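Local atomic coordinates of secreted protein (Streptomyces lividans TK24, PDB entry 5LXZ), a protein that binds copper and probably acts as a metalloradical oxidase of the AA5 family, related to galactose oxidase and built round a kelch beta-propeller. Residues E350-V355 and Y365-G370; T405-A410 and Q425-R430; L436-Y441 and A452-G457. The protein carries 1 engineered substitution. All coordinates share one frame; numbering follows the deposited sequence. Where two conformers were deposited one is given.

Contact 1. Residues E350-V355 and Y365-G370; sequences ETANTV and YMVIGG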
loop_
_atom_site.group_PDB
_atom_site.type_symbol
_atom_site.label_atom_id
_atom_site.label_comp_id
_atom_site.label_asym_id
_atom_site.label_seq_id
_atom_site.Cartn_x
_atom_site.Cartn_y
_atom_site.Cartn_z
ATOM N N GLU A 350 -6.546 9.511 1.428
ATOM C CA GLU A 350 -5.219 9.115 1.867
ATOM C C GLU A 350 -5.323 8.157 3.026
ATOM O O GLU A 350 -6.084 8.385 3.972
ATOM C CB GLU A 350 -4.400 10.335 2.298
ATOM C CG GLU A 350 -3.985 11.203 1.099
ATOM C CD GLU A 350 -2.931 12.266 1.400
ATOM O OE1 GLU A 350 -2.316 12.245 2.502
ATOM O OE2 GLU A 350 -2.702 13.120 0.500
ATOM N N THR A 351 -4.560 7.065 2.994
ATOM C CA THR A 351 -4.528 6.077 4.085
ATOM C C THR A 351 -5.812 5.233 4.186
ATOM O O THR A 351 -6.016 4.551 5.189
ATOM C CB THR A 351 -4.071 6.668 5.445
ATOM O OG1 THR A 351 -5.150 7.356 6.127
ATOM C CG2 THR A 351 -2.903 7.581 5.266
ATOM N N ALA A 352 -6.670 5.267 3.175
ATOM C CA ALA A 352 -7.790 4.366 3.061
ATOM C C ALA A 352 -7.332 3.006 2.547
ATOM O O ALA A 352 -6.313 2.924 1.848
ATOM C CB ALA A 352 -8.800 4.939 2.105
ATOM N N ASN A 353 -8.073 1.960 2.851
ATOM C CA ASN A 353 -7.807 0.667 2.272
ATOM C C ASN A 353 -8.743 0.458 1.101
ATOM O O ASN A 353 -9.814 1.094 1.002
ATOM C CB ASN A 353 -7.873 -0.437 3.344
ATOM C CG ASN A 353 -6.921 -1.568 3.064
ATOM O OD1 ASN A 353 -6.808 -1.994 1.895
ATOM N ND2 ASN A 353 -6.201 -2.030 4.041
ATOM N N THR A 354 -8.381 -0.474 0.216
ATOM C CA THR A 354 -9.166 -0.834 -0.941
ATOM C C THR A 354 -9.142 -2.343 -1.060
ATOM O O THR A 354 -8.055 -2.931 -0.971
ATOM C CB THR A 354 -8.570 -0.286 -2.237
ATOM O OG1 THR A 354 -8.311 1.117 -2.106
ATOM C CG2 THR A 354 -9.499 -0.528 -3.395
ATOM N N VAL A 355 -10.299 -2.927 -1.327
ATOM C CA VAL A 355 -10.426 -4.375 -1.542
ATOM C C VAL A 355 -11.282 -4.628 -2.743
ATOM O O VAL A 355 -12.354 -4.012 -2.882
ATOM C CB VAL A 355 -11.076 -5.056 -0.298
ATOM C CG1 VAL A 355 -11.264 -6.525 -0.512
ATOM C CG2 VAL A 355 -10.197 -4.872 0.924
ATOM N N TYR A 365 -15.562 -3.053 -5.871
ATOM C CA TYR A 365 -14.397 -2.563 -5.112
ATOM C C TYR A 365 -14.881 -1.759 -3.946
ATOM O O TYR A 365 -15.794 -0.966 -4.121
ATOM C CB TYR A 365 -13.514 -1.701 -6.001
ATOM C CG TYR A 365 -12.786 -2.429 -7.062
ATOM C CD1 TYR A 365 -13.387 -2.744 -8.261
ATOM C CD2 TYR A 365 -11.502 -2.870 -6.849
ATOM C CE1 TYR A 365 -12.699 -3.440 -9.243
ATOM C CE2 TYR A 365 -10.834 -3.591 -7.812
ATOM C CZ TYR A 365 -11.422 -3.861 -8.991
ATOM O OH TYR A 365 -10.739 -4.565 -9.981
ATOM N N MET A 366 -14.288 -1.949 -2.787
ATOM C CA MET A 366 -14.639 -1.209 -1.583
ATOM C C MET A 366 -13.450 -0.425 -1.088
ATOM O O MET A 366 -12.348 -0.958 -0.958
ATOM C CB MET A 366 -15.141 -2.147 -0.521
ATOM C CG MET A 366 -15.485 -1.423 0.768
ATOM S SD MET A 366 -15.821 -2.526 2.166
ATOM C CE MET A 366 -17.477 -2.757 1.760
ATOM N N VAL A 367 -13.663 0.873 -0.850
ATOM C CA VAL A 367 -12.716 1.784 -0.249
ATOM C C VAL A 367 -13.170 2.061 1.200
ATOM O O VAL A 367 -14.359 2.294 1.424
ATOM C CB VAL A 367 -12.613 3.071 -1.065
ATOM C CG1 VAL A 367 -11.775 4.072 -0.351
ATOM C CG2 VAL A 367 -12.060 2.812 -2.459
ATOM N N ILE A 368 -12.251 1.915 2.119
ATOM C CA ILE A 368 -12.564 1.864 3.529
ATOM C C ILE A 368 -11.769 2.922 4.277
ATOM O O ILE A 368 -10.548 2.925 4.248
ATOM C CB ILE A 368 -12.181 0.479 4.127
ATOM C CG1 ILE A 368 -12.769 -0.650 3.324
ATOM C CG2 ILE A 368 -12.589 0.373 5.588
ATOM C CD1 ILE A 368 -12.155 -1.998 3.569
ATOM N N GLY A 369 -12.456 3.791 5.000
ATOM C CA GLY A 369 -11.829 4.738 5.873
ATOM C C GLY A 369 -10.994 5.765 5.106
ATOM O O GLY A 369 -11.346 6.115 3.979
ATOM N N GLY A 370 -9.887 6.180 5.713
ATOM C CA GLY A 370 -9.051 7.216 5.172
ATOM C C GLY A 370 -9.043 8.470 5.998
ATOM O O GLY A 370 -9.778 8.608 6.968
#

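Contact 2. Residues T405-A410 and Q425-R430; sequences TRYPQA and QDYRGR. With EDO (1,2-ethanediol), chain L; EDO (1,2-ethanediol), chain J.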
loop_
_atom_site.group_PDB
_atom_site.type_symbol
_atom_site.label_atom_id
_atom_site.label_comp_id
_atom_site.label_asym_id
_atom_site.label_seq_id
_atom_site.Cartn_x
_atom_site.Cartn_y
_atom_site.Cartn_z
ATOM N N THR A 405 -11.598 6.437 10.579
ATOM C CA THR A 405 -10.509 5.449 10.670
ATOM C C THR A 405 -9.509 5.605 9.541
ATOM O O THR A 405 -9.857 5.238 8.404
ATOM C CB THR A 405 -11.096 4.025 10.604
ATOM O OG1 THR A 405 -12.107 3.860 11.624
ATOM C CG2 THR A 405 -10.036 2.981 10.845
ATOM N N ARG A 406 -8.309 6.108 9.842
ATOM C CA ARG A 406 -7.157 5.977 8.954
ATOM C C ARG A 406 -6.545 4.585 9.090
ATOM O O ARG A 406 -6.554 3.984 10.159
ATOM C CB ARG A 406 -6.055 6.968 9.310
ATOM C CG ARG A 406 -6.335 8.424 9.040
ATOM C CD ARG A 406 -5.163 9.213 9.494
ATOM N NE ARG A 406 -5.221 10.614 9.126
ATOM C CZ ARG A 406 -4.810 11.125 7.958
ATOM N NH1 ARG A 406 -4.409 10.336 6.950
ATOM N NH2 ARG A 406 -4.810 12.426 7.765
ATOM N N TYR A 407 -5.909 4.104 8.016
ATOM C CA TYR A 407 -5.089 2.898 8.071
ATOM C C TYR A 407 -5.821 1.580 8.386
ATOM O O TYR A 407 -5.191 0.682 8.913
ATOM C CB TYR A 407 -3.892 3.003 9.035
ATOM C CG TYR A 407 -3.248 4.346 9.141
ATOM C CD1 TYR A 407 -2.377 4.832 8.159
ATOM C CD2 TYR A 407 -3.437 5.107 10.268
ATOM C CE1 TYR A 407 -1.770 6.074 8.285
ATOM C CE2 TYR A 407 -2.829 6.346 10.368
ATOM C CZ TYR A 407 -1.962 6.797 9.400
ATOM O OH TYR A 407 -1.351 8.048 9.558
ATOM N N PRO A 408 -7.122 1.440 8.110
ATOM C CA PRO A 408 -7.721 0.145 8.472
ATOM C C PRO A 408 -7.069 -0.973 7.703
ATOM O O PRO A 408 -6.757 -0.829 6.487
ATOM C CB PRO A 408 -9.186 0.288 8.026
ATOM C CG PRO A 408 -9.099 1.275 6.901
ATOM C CD PRO A 408 -8.014 2.255 7.283
ATOM N N GLN A 409 -6.810 -2.078 8.409
ATOM C CA GLN A 409 -6.390 -3.324 7.743
ATOM C C GLN A 409 -7.614 -3.985 7.140
ATOM O O GLN A 409 -8.714 -3.890 7.693
ATOM C CB GLN A 409 -5.716 -4.253 8.733
ATOM C CG GLN A 409 -4.387 -3.754 9.286
ATOM C CD GLN A 409 -4.498 -2.987 10.603
ATOM O OE1 GLN A 409 -4.818 -3.578 11.640
ATOM N NE2 GLN A 409 -4.239 -1.693 10.585
ATOM N N ALA A 410 -7.473 -4.654 5.990
ATOM C CA ALA A 410 -8.570 -5.278 5.307
ATOM C C ALA A 410 -8.117 -6.477 4.534
ATOM O O ALA A 410 -7.283 -6.339 3.627
ATOM C CB ALA A 410 -9.332 -4.307 4.444
ATOM N N GLN A 425 -7.974 6.927 14.693
ATOM C CA GLN A 425 -8.876 8.005 14.378
ATOM C C GLN A 425 -8.156 9.244 13.833
ATOM O O GLN A 425 -8.789 10.080 13.172
ATOM C CB GLN A 425 -9.683 8.372 15.620
ATOM C CG GLN A 425 -10.883 9.261 15.372
ATOM C CD GLN A 425 -11.916 9.272 16.534
ATOM O OE1 GLN A 425 -11.818 8.537 17.484
ATOM N NE2 GLN A 425 -12.923 10.094 16.390
ATOM N N ASP A 426 -6.858 9.362 14.124
ATOM C CA ASP A 426 -6.067 10.485 13.676
ATOM C C ASP A 426 -4.739 10.044 13.103
ATOM O O ASP A 426 -4.336 8.875 13.212
ATOM C CB ASP A 426 -5.892 11.439 14.875
ATOM C CG ASP A 426 -5.647 12.885 14.478
ATOM O OD1 ASP A 426 -5.468 13.253 13.277
ATOM O OD2 ASP A 426 -5.502 13.701 15.435
ATOM N N TYR A 427 -4.046 11.000 12.513
ATOM C CA TYR A 427 -2.742 10.821 11.873
ATOM C C TYR A 427 -1.748 10.105 12.754
ATOM O O TYR A 427 -1.496 10.537 13.861
ATOM C CB TYR A 427 -2.217 12.193 11.437
ATOM C CG TYR A 427 -0.865 12.164 10.797
ATOM C CD1 TYR A 427 -0.706 11.848 9.443
ATOM C CD2 TYR A 427 0.272 12.475 11.534
ATOM C CE1 TYR A 427 0.541 11.846 8.848
ATOM C CE2 TYR A 427 1.533 12.461 10.972
ATOM C CZ TYR A 427 1.673 12.105 9.629
ATOM O OH TYR A 427 2.898 12.105 9.064
ATOM N N ARG A 428 -1.207 8.983 12.283
ATOM C CA ARG A 428 -0.199 8.229 13.003
ATOM C C ARG A 428 -0.566 7.947 14.456
ATOM O O ARG A 428 0.309 7.961 15.353
ATOM C CB ARG A 428 1.170 8.857 12.868
ATOM C CG ARG A 428 1.693 8.843 11.436
ATOM C CD ARG A 428 3.135 9.240 11.370
ATOM N NE ARG A 428 3.982 8.310 12.099
ATOM C CZ ARG A 428 5.293 8.409 12.179
ATOM N NH1 ARG A 428 5.954 9.422 11.619
ATOM N NH2 ARG A 428 5.959 7.503 12.856
ATOM N N GLY A 429 -1.841 7.669 14.689
ATOM C CA GLY A 429 -2.276 7.342 16.036
ATOM C C GLY A 429 -2.169 8.467 17.052
ATOM O O GLY A 429 -2.215 8.173 18.238
ATOM N N ARG A 430 -1.997 9.702 16.622
ATOM C CA ARG A 430 -1.737 10.751 17.619
ATOM C C ARG A 430 -2.996 10.929 18.483
ATOM O O ARG A 430 -4.136 10.655 18.075
ATOM C CB ARG A 430 -1.300 12.046 16.961
ATOM C CG ARG A 430 -2.427 12.771 16.274
ATOM C CD ARG A 430 -1.950 13.997 15.522
ATOM N NE ARG A 430 -3.004 14.455 14.646
ATOM C CZ ARG A 430 -2.830 15.140 13.523
ATOM N NH1 ARG A 430 -1.638 15.500 13.139
ATOM N NH2 ARG A 430 -3.878 15.436 12.782
HETATM C C1 EDO L . 8.894 8.796 13.637
HETATM O O1 EDO L . 9.001 8.929 12.224
HETATM C C2 EDO L . 8.930 7.378 14.169
HETATM O O2 EDO L . 8.423 7.378 15.535
HETATM C C1 EDO J . 2.062 16.021 13.131
HETATM O O1 EDO J . 1.024 16.734 12.429
HETATM C C2 EDO J . 2.006 16.546 14.565
HETATM O O2 EDO J . 0.854 16.020 15.162
#

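Contact 3. Residues L436-Y441 and A452-G457; sequences LQARLY and ADPLVG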
loop_
_atom_site.group_PDB
_atom_site.type_symbol
_atom_site.label_atom_id
_atom_site.label_comp_id
_atom_site.label_asym_id
_atom_site.label_seq_id
_atom_site.Cartn_x
_atom_site.Cartn_y
_atom_site.Cartn_z
ATOM N N LEU A 436 -9.184 -0.104 18.580
ATOM C CA LEU A 436 -9.035 -1.552 18.785
ATOM C C LEU A 436 -10.407 -2.209 18.551
ATOM O O LEU A 436 -11.092 -2.695 19.465
ATOM C CB LEU A 436 -8.360 -1.905 20.129
ATOM C CG LEU A 436 -6.822 -1.783 20.129
ATOM C CD1 LEU A 436 -6.343 -0.355 19.923
ATOM C CD2 LEU A 436 -6.185 -2.310 21.408
ATOM N N GLN A 437 -10.809 -2.223 17.282
ATOM C CA GLN A 437 -12.062 -2.805 16.829
ATOM C C GLN A 437 -11.829 -3.580 15.569
ATOM O O GLN A 437 -10.969 -3.180 14.756
ATOM C CB GLN A 437 -13.131 -1.775 16.519
ATOM C CG GLN A 437 -13.513 -0.925 17.702
ATOM C CD GLN A 437 -14.571 0.096 17.372
ATOM O OE1 GLN A 437 -14.997 0.258 16.231
ATOM N NE2 GLN A 437 -14.982 0.840 18.400
ATOM N N ALA A 438 -12.507 -4.689 15.433
ATOM C CA ALA A 438 -12.503 -5.495 14.225
ATOM C C ALA A 438 -13.911 -5.848 13.819
ATOM O O ALA A 438 -14.773 -6.085 14.693
ATOM C CB ALA A 438 -11.689 -6.764 14.406
ATOM N N ARG A 439 -14.140 -5.983 12.525
ATOM C CA ARG A 439 -15.403 -6.302 11.952
ATOM C C ARG A 439 -15.218 -7.264 10.805
ATOM O O ARG A 439 -14.188 -7.255 10.117
ATOM C CB ARG A 439 -16.091 -5.066 11.391
ATOM C CG ARG A 439 -16.501 -4.064 12.441
ATOM C CD ARG A 439 -16.765 -2.722 11.794
ATOM N NE ARG A 439 -17.322 -1.787 12.775
ATOM C CZ ARG A 439 -16.629 -1.186 13.733
ATOM N NH1 ARG A 439 -15.313 -1.318 13.836
ATOM N NH2 ARG A 439 -17.269 -0.413 14.639
ATOM N N LEU A 440 -16.234 -8.068 10.576
ATOM C CA LEU A 440 -16.393 -8.786 9.336
ATOM C C LEU A 440 -17.396 -8.091 8.455
ATOM O O LEU A 440 -18.546 -7.833 8.881
ATOM C CB LEU A 440 -16.811 -10.239 9.580
ATOM C CG LEU A 440 -15.835 -11.142 10.299
ATOM C CD1 LEU A 440 -16.517 -12.446 10.643
ATOM C CD2 LEU A 440 -14.555 -11.397 9.506
ATOM N N TYR A 441 -17.008 -7.756 7.227
ATOM C CA TYR A 441 -17.937 -7.274 6.208
ATOM C C TYR A 441 -18.468 -8.486 5.469
ATOM O O TYR A 441 -17.710 -9.375 5.077
ATOM C CB TYR A 441 -17.227 -6.360 5.217
ATOM C CG TYR A 441 -18.119 -5.952 4.089
ATOM C CD1 TYR A 441 -19.222 -5.111 4.308
ATOM C CD2 TYR A 441 -17.938 -6.454 2.815
ATOM C CE1 TYR A 441 -20.090 -4.800 3.265
ATOM C CE2 TYR A 441 -18.758 -6.108 1.780
ATOM C CZ TYR A 441 -19.851 -5.286 2.004
ATOM O OH TYR A 441 -20.685 -4.984 0.959
ATOM N N ALA A 452 -14.184 -9.973 17.684
ATOM C CA ALA A 452 -13.317 -9.721 18.852
ATOM C C ALA A 452 -12.396 -8.545 18.585
ATOM O O ALA A 452 -11.901 -8.381 17.448
ATOM C CB ALA A 452 -12.488 -10.938 19.150
ATOM N N ASP A 453 -12.162 -7.737 19.604
ATOM C CA ASP A 453 -11.234 -6.596 19.509
ATOM C C ASP A 453 -9.801 -7.083 19.349
ATOM O O ASP A 453 -9.339 -7.948 20.093
ATOM C CB ASP A 453 -11.251 -5.717 20.754
ATOM C CG ASP A 453 -12.554 -5.052 21.012
ATOM O OD1 ASP A 453 -13.483 -4.976 20.196
ATOM O OD2 ASP A 453 -12.631 -4.542 22.158
ATOM N N PRO A 454 -9.042 -6.499 18.409
ATOM C CA PRO A 454 -7.620 -6.755 18.429
ATOM C C PRO A 454 -6.957 -6.350 19.723
ATOM O O PRO A 454 -7.472 -5.483 20.448
ATOM C CB PRO A 454 -7.065 -5.874 17.281
ATOM C CG PRO A 454 -8.146 -4.964 16.870
ATOM C CD PRO A 454 -9.451 -5.413 17.492
ATOM N N LEU A 455 -5.820 -6.968 20.003
ATOM C CA LEU A 455 -5.094 -6.687 21.230
ATOM C C LEU A 455 -4.109 -5.564 21.101
ATOM O O LEU A 455 -3.774 -4.913 22.082
ATOM C CB LEU A 455 -4.353 -7.942 21.693
ATOM C CG LEU A 455 -5.224 -9.176 21.907
ATOM C CD1 LEU A 455 -4.392 -10.381 22.321
ATOM C CD2 LEU A 455 -6.371 -8.956 22.889
ATOM N N VAL A 456 -3.588 -5.376 19.895
ATOM C CA VAL A 456 -2.550 -4.407 19.651
ATOM C C VAL A 456 -3.087 -3.368 18.659
ATOM O O VAL A 456 -3.648 -3.736 17.621
ATOM C CB VAL A 456 -1.324 -5.108 19.023
ATOM C CG1 VAL A 456 -0.221 -4.121 18.635
ATOM C CG2 VAL A 456 -0.772 -6.140 19.985
ATOM N N GLY A 457 -2.832 -2.096 18.937
ATOM C CA GLY A 457 -3.198 -1.007 18.059
ATOM C C GLY A 457 -2.320 -0.960 16.831
ATOM O O GLY A 457 -1.119 -1.175 16.905
HETATM O O HOH W 1 -14.051 -5.415 17.708
#

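Contact 1. Residues E350-V355 and Y365-G370
E350 and G370 meet at the mouth of a beta hairpin, the first two strands of a four-stranded antiparallel propeller blade, where E350 O lies 3.4 Å from G370 CA. The E350 carboxylate points elsewhere, to a salt bridge with R325. T351 follows, its OG1 turning back to E350 O while also pairing with R406. A352 lies across the glycines: its CB stands 3.4 Å from G369 O and touches V367 CG1 as well. A side chain on G370 would be jammed both against A352 CB and against the carbonyl before it, so the close approach depends on glycine there. From N353 the pairing becomes regular. N353 and I368 form a hydrogen-bonded pair, I368 N reaching N353 O at 2.8 Å and N353 N answering to I368 O. The amide of N353 bends away from the hairpin: OD1 takes the N-H of T354 in the plane of its carbonyl, on a lone pair, and ND2 goes to P408 O, which fixes the rotation of the group. T354 and V367, the non-hydrogen-bonded pair, project side by side from the face opposite to that of N353 and I368. With T354 OG1 anti to the carbonyl carbon (chi1 -51°), the hydroxyl lies 4.1 Å from V367 CG2 and bonds to S312. Between the strands the CA-H groups of T354 and V367 each point at an opposing carbonyl oxygen. V355 and M366 form the next hydrogen-bonded pair. V355 shares a face with N353 and I368, its CG2 lying 4.4 Å from I368 CD1. Within this pair the bond from M366 N to V355 O is the straighter, 2.8 Å with an N-H...O angle of 170°.

Contact 2. Residues T405-A410 and Q425-R430
Y407 CG is anti to the carbonyl carbon (chi1 -35°), which sends the ring toward residues 426-428 and brings its OH to the backbone of R428. R406, its chain extended from CG to NE, runs alongside until CD and NE lie against the D426-Y427 peptide. The phenol oxygen accepts from R428 N at 2.9 Å, the donor approaching at the ring edge near its plane with an N-H...O angle of 157°. R406 NE passes 3.6 Å from Y427 N, and the CD1 edge of the Y427 ring stands over one face of the guanidinium, whose NH2 is held by G372 O and S376 O. D426 braces the turn: OD1 takes the N-H of Y427 and, in the conformer described, OD2 forms a salt bridge with R430 NE at 2.7 Å. Y427 OH and R428 NH1 converge on D216, and the R428 side chain touches the copper ligand Y460, consistent with a loop that helps line the metal site. R406 and Y407 lead into strand 409-412, the first of its blade, while residues 425-430 belong to the loop joining strands 418-421 and 438-442.

Contact 3. Residues L436-Y441 and A452-G457
P454 sets the CD-CG edge of its ring, tilted, over the face of the L436-Q437 peptide at the edge of a kelch propeller blade, where the run into strand 438-442 meets the loop leaving the last strand of the blade, 447-450. Its CD sits 3.5 Å from L436 C and touches A438 CB as well. A438 CB itself points at this loop and comes 3.5 Å from A452 O, whose hydrogen bond comes from W15. L436 spreads along the other end of the loop in the conformer described: CD1 lies 3.7 Å from G457 CA, while CD2 rests by the carbonyl oxygens of P454 and L455. D453, the residue before P454, meets the carbonyl end of the same peptide. With CG anti to the carbonyl carbon (chi1 -64°), its carboxylate turns a face to L436 O, which lies 3.2 Å from CG, a meeting of acceptors that a salt bridge from D453 to R450 probably eases. Without the P454 ring, as with an alanine here, the L436-Q437 peptide would probably lose its cover and a gap is likely to open beside A438 CB and W15. On the far side of strand 438-442, R439 grips Q437 OE1 end-on with both NH1 and NH2, while Q437 NE2 turns to E402. W15, from strand 14-18 of the following blade, packs on P454 and L455, joining the loop to that neighbour. A single water bridges the two segments, accepting from A438 N at 2.8 Å and hydrogen-bonded to D453 OD1 at 2.6 Å.

Overall arrangement
The three contacts follow one another along the chain, none nesting in or crossing another. Contact 1 closes the short hairpin that opens one propeller blade. The chain then completes that blade with strands 383-387 and 395-397 and enters the next, where contact 2 closes the loop from 405 to 430 and contact 3 the one from 436 to 457. Contacts 1 and 2 join adjacent blades: G370 N reaches T405 O at 2.9 Å. M366 CE packs on Y441 CZ at 3.5 Å, linking contact 1 to contact 3. Contacts 2 and 3 share a blade without touching, nearest atoms about 6 Å apart, contact 2 facing the copper side and contact 3 the blade holding strand 14-18.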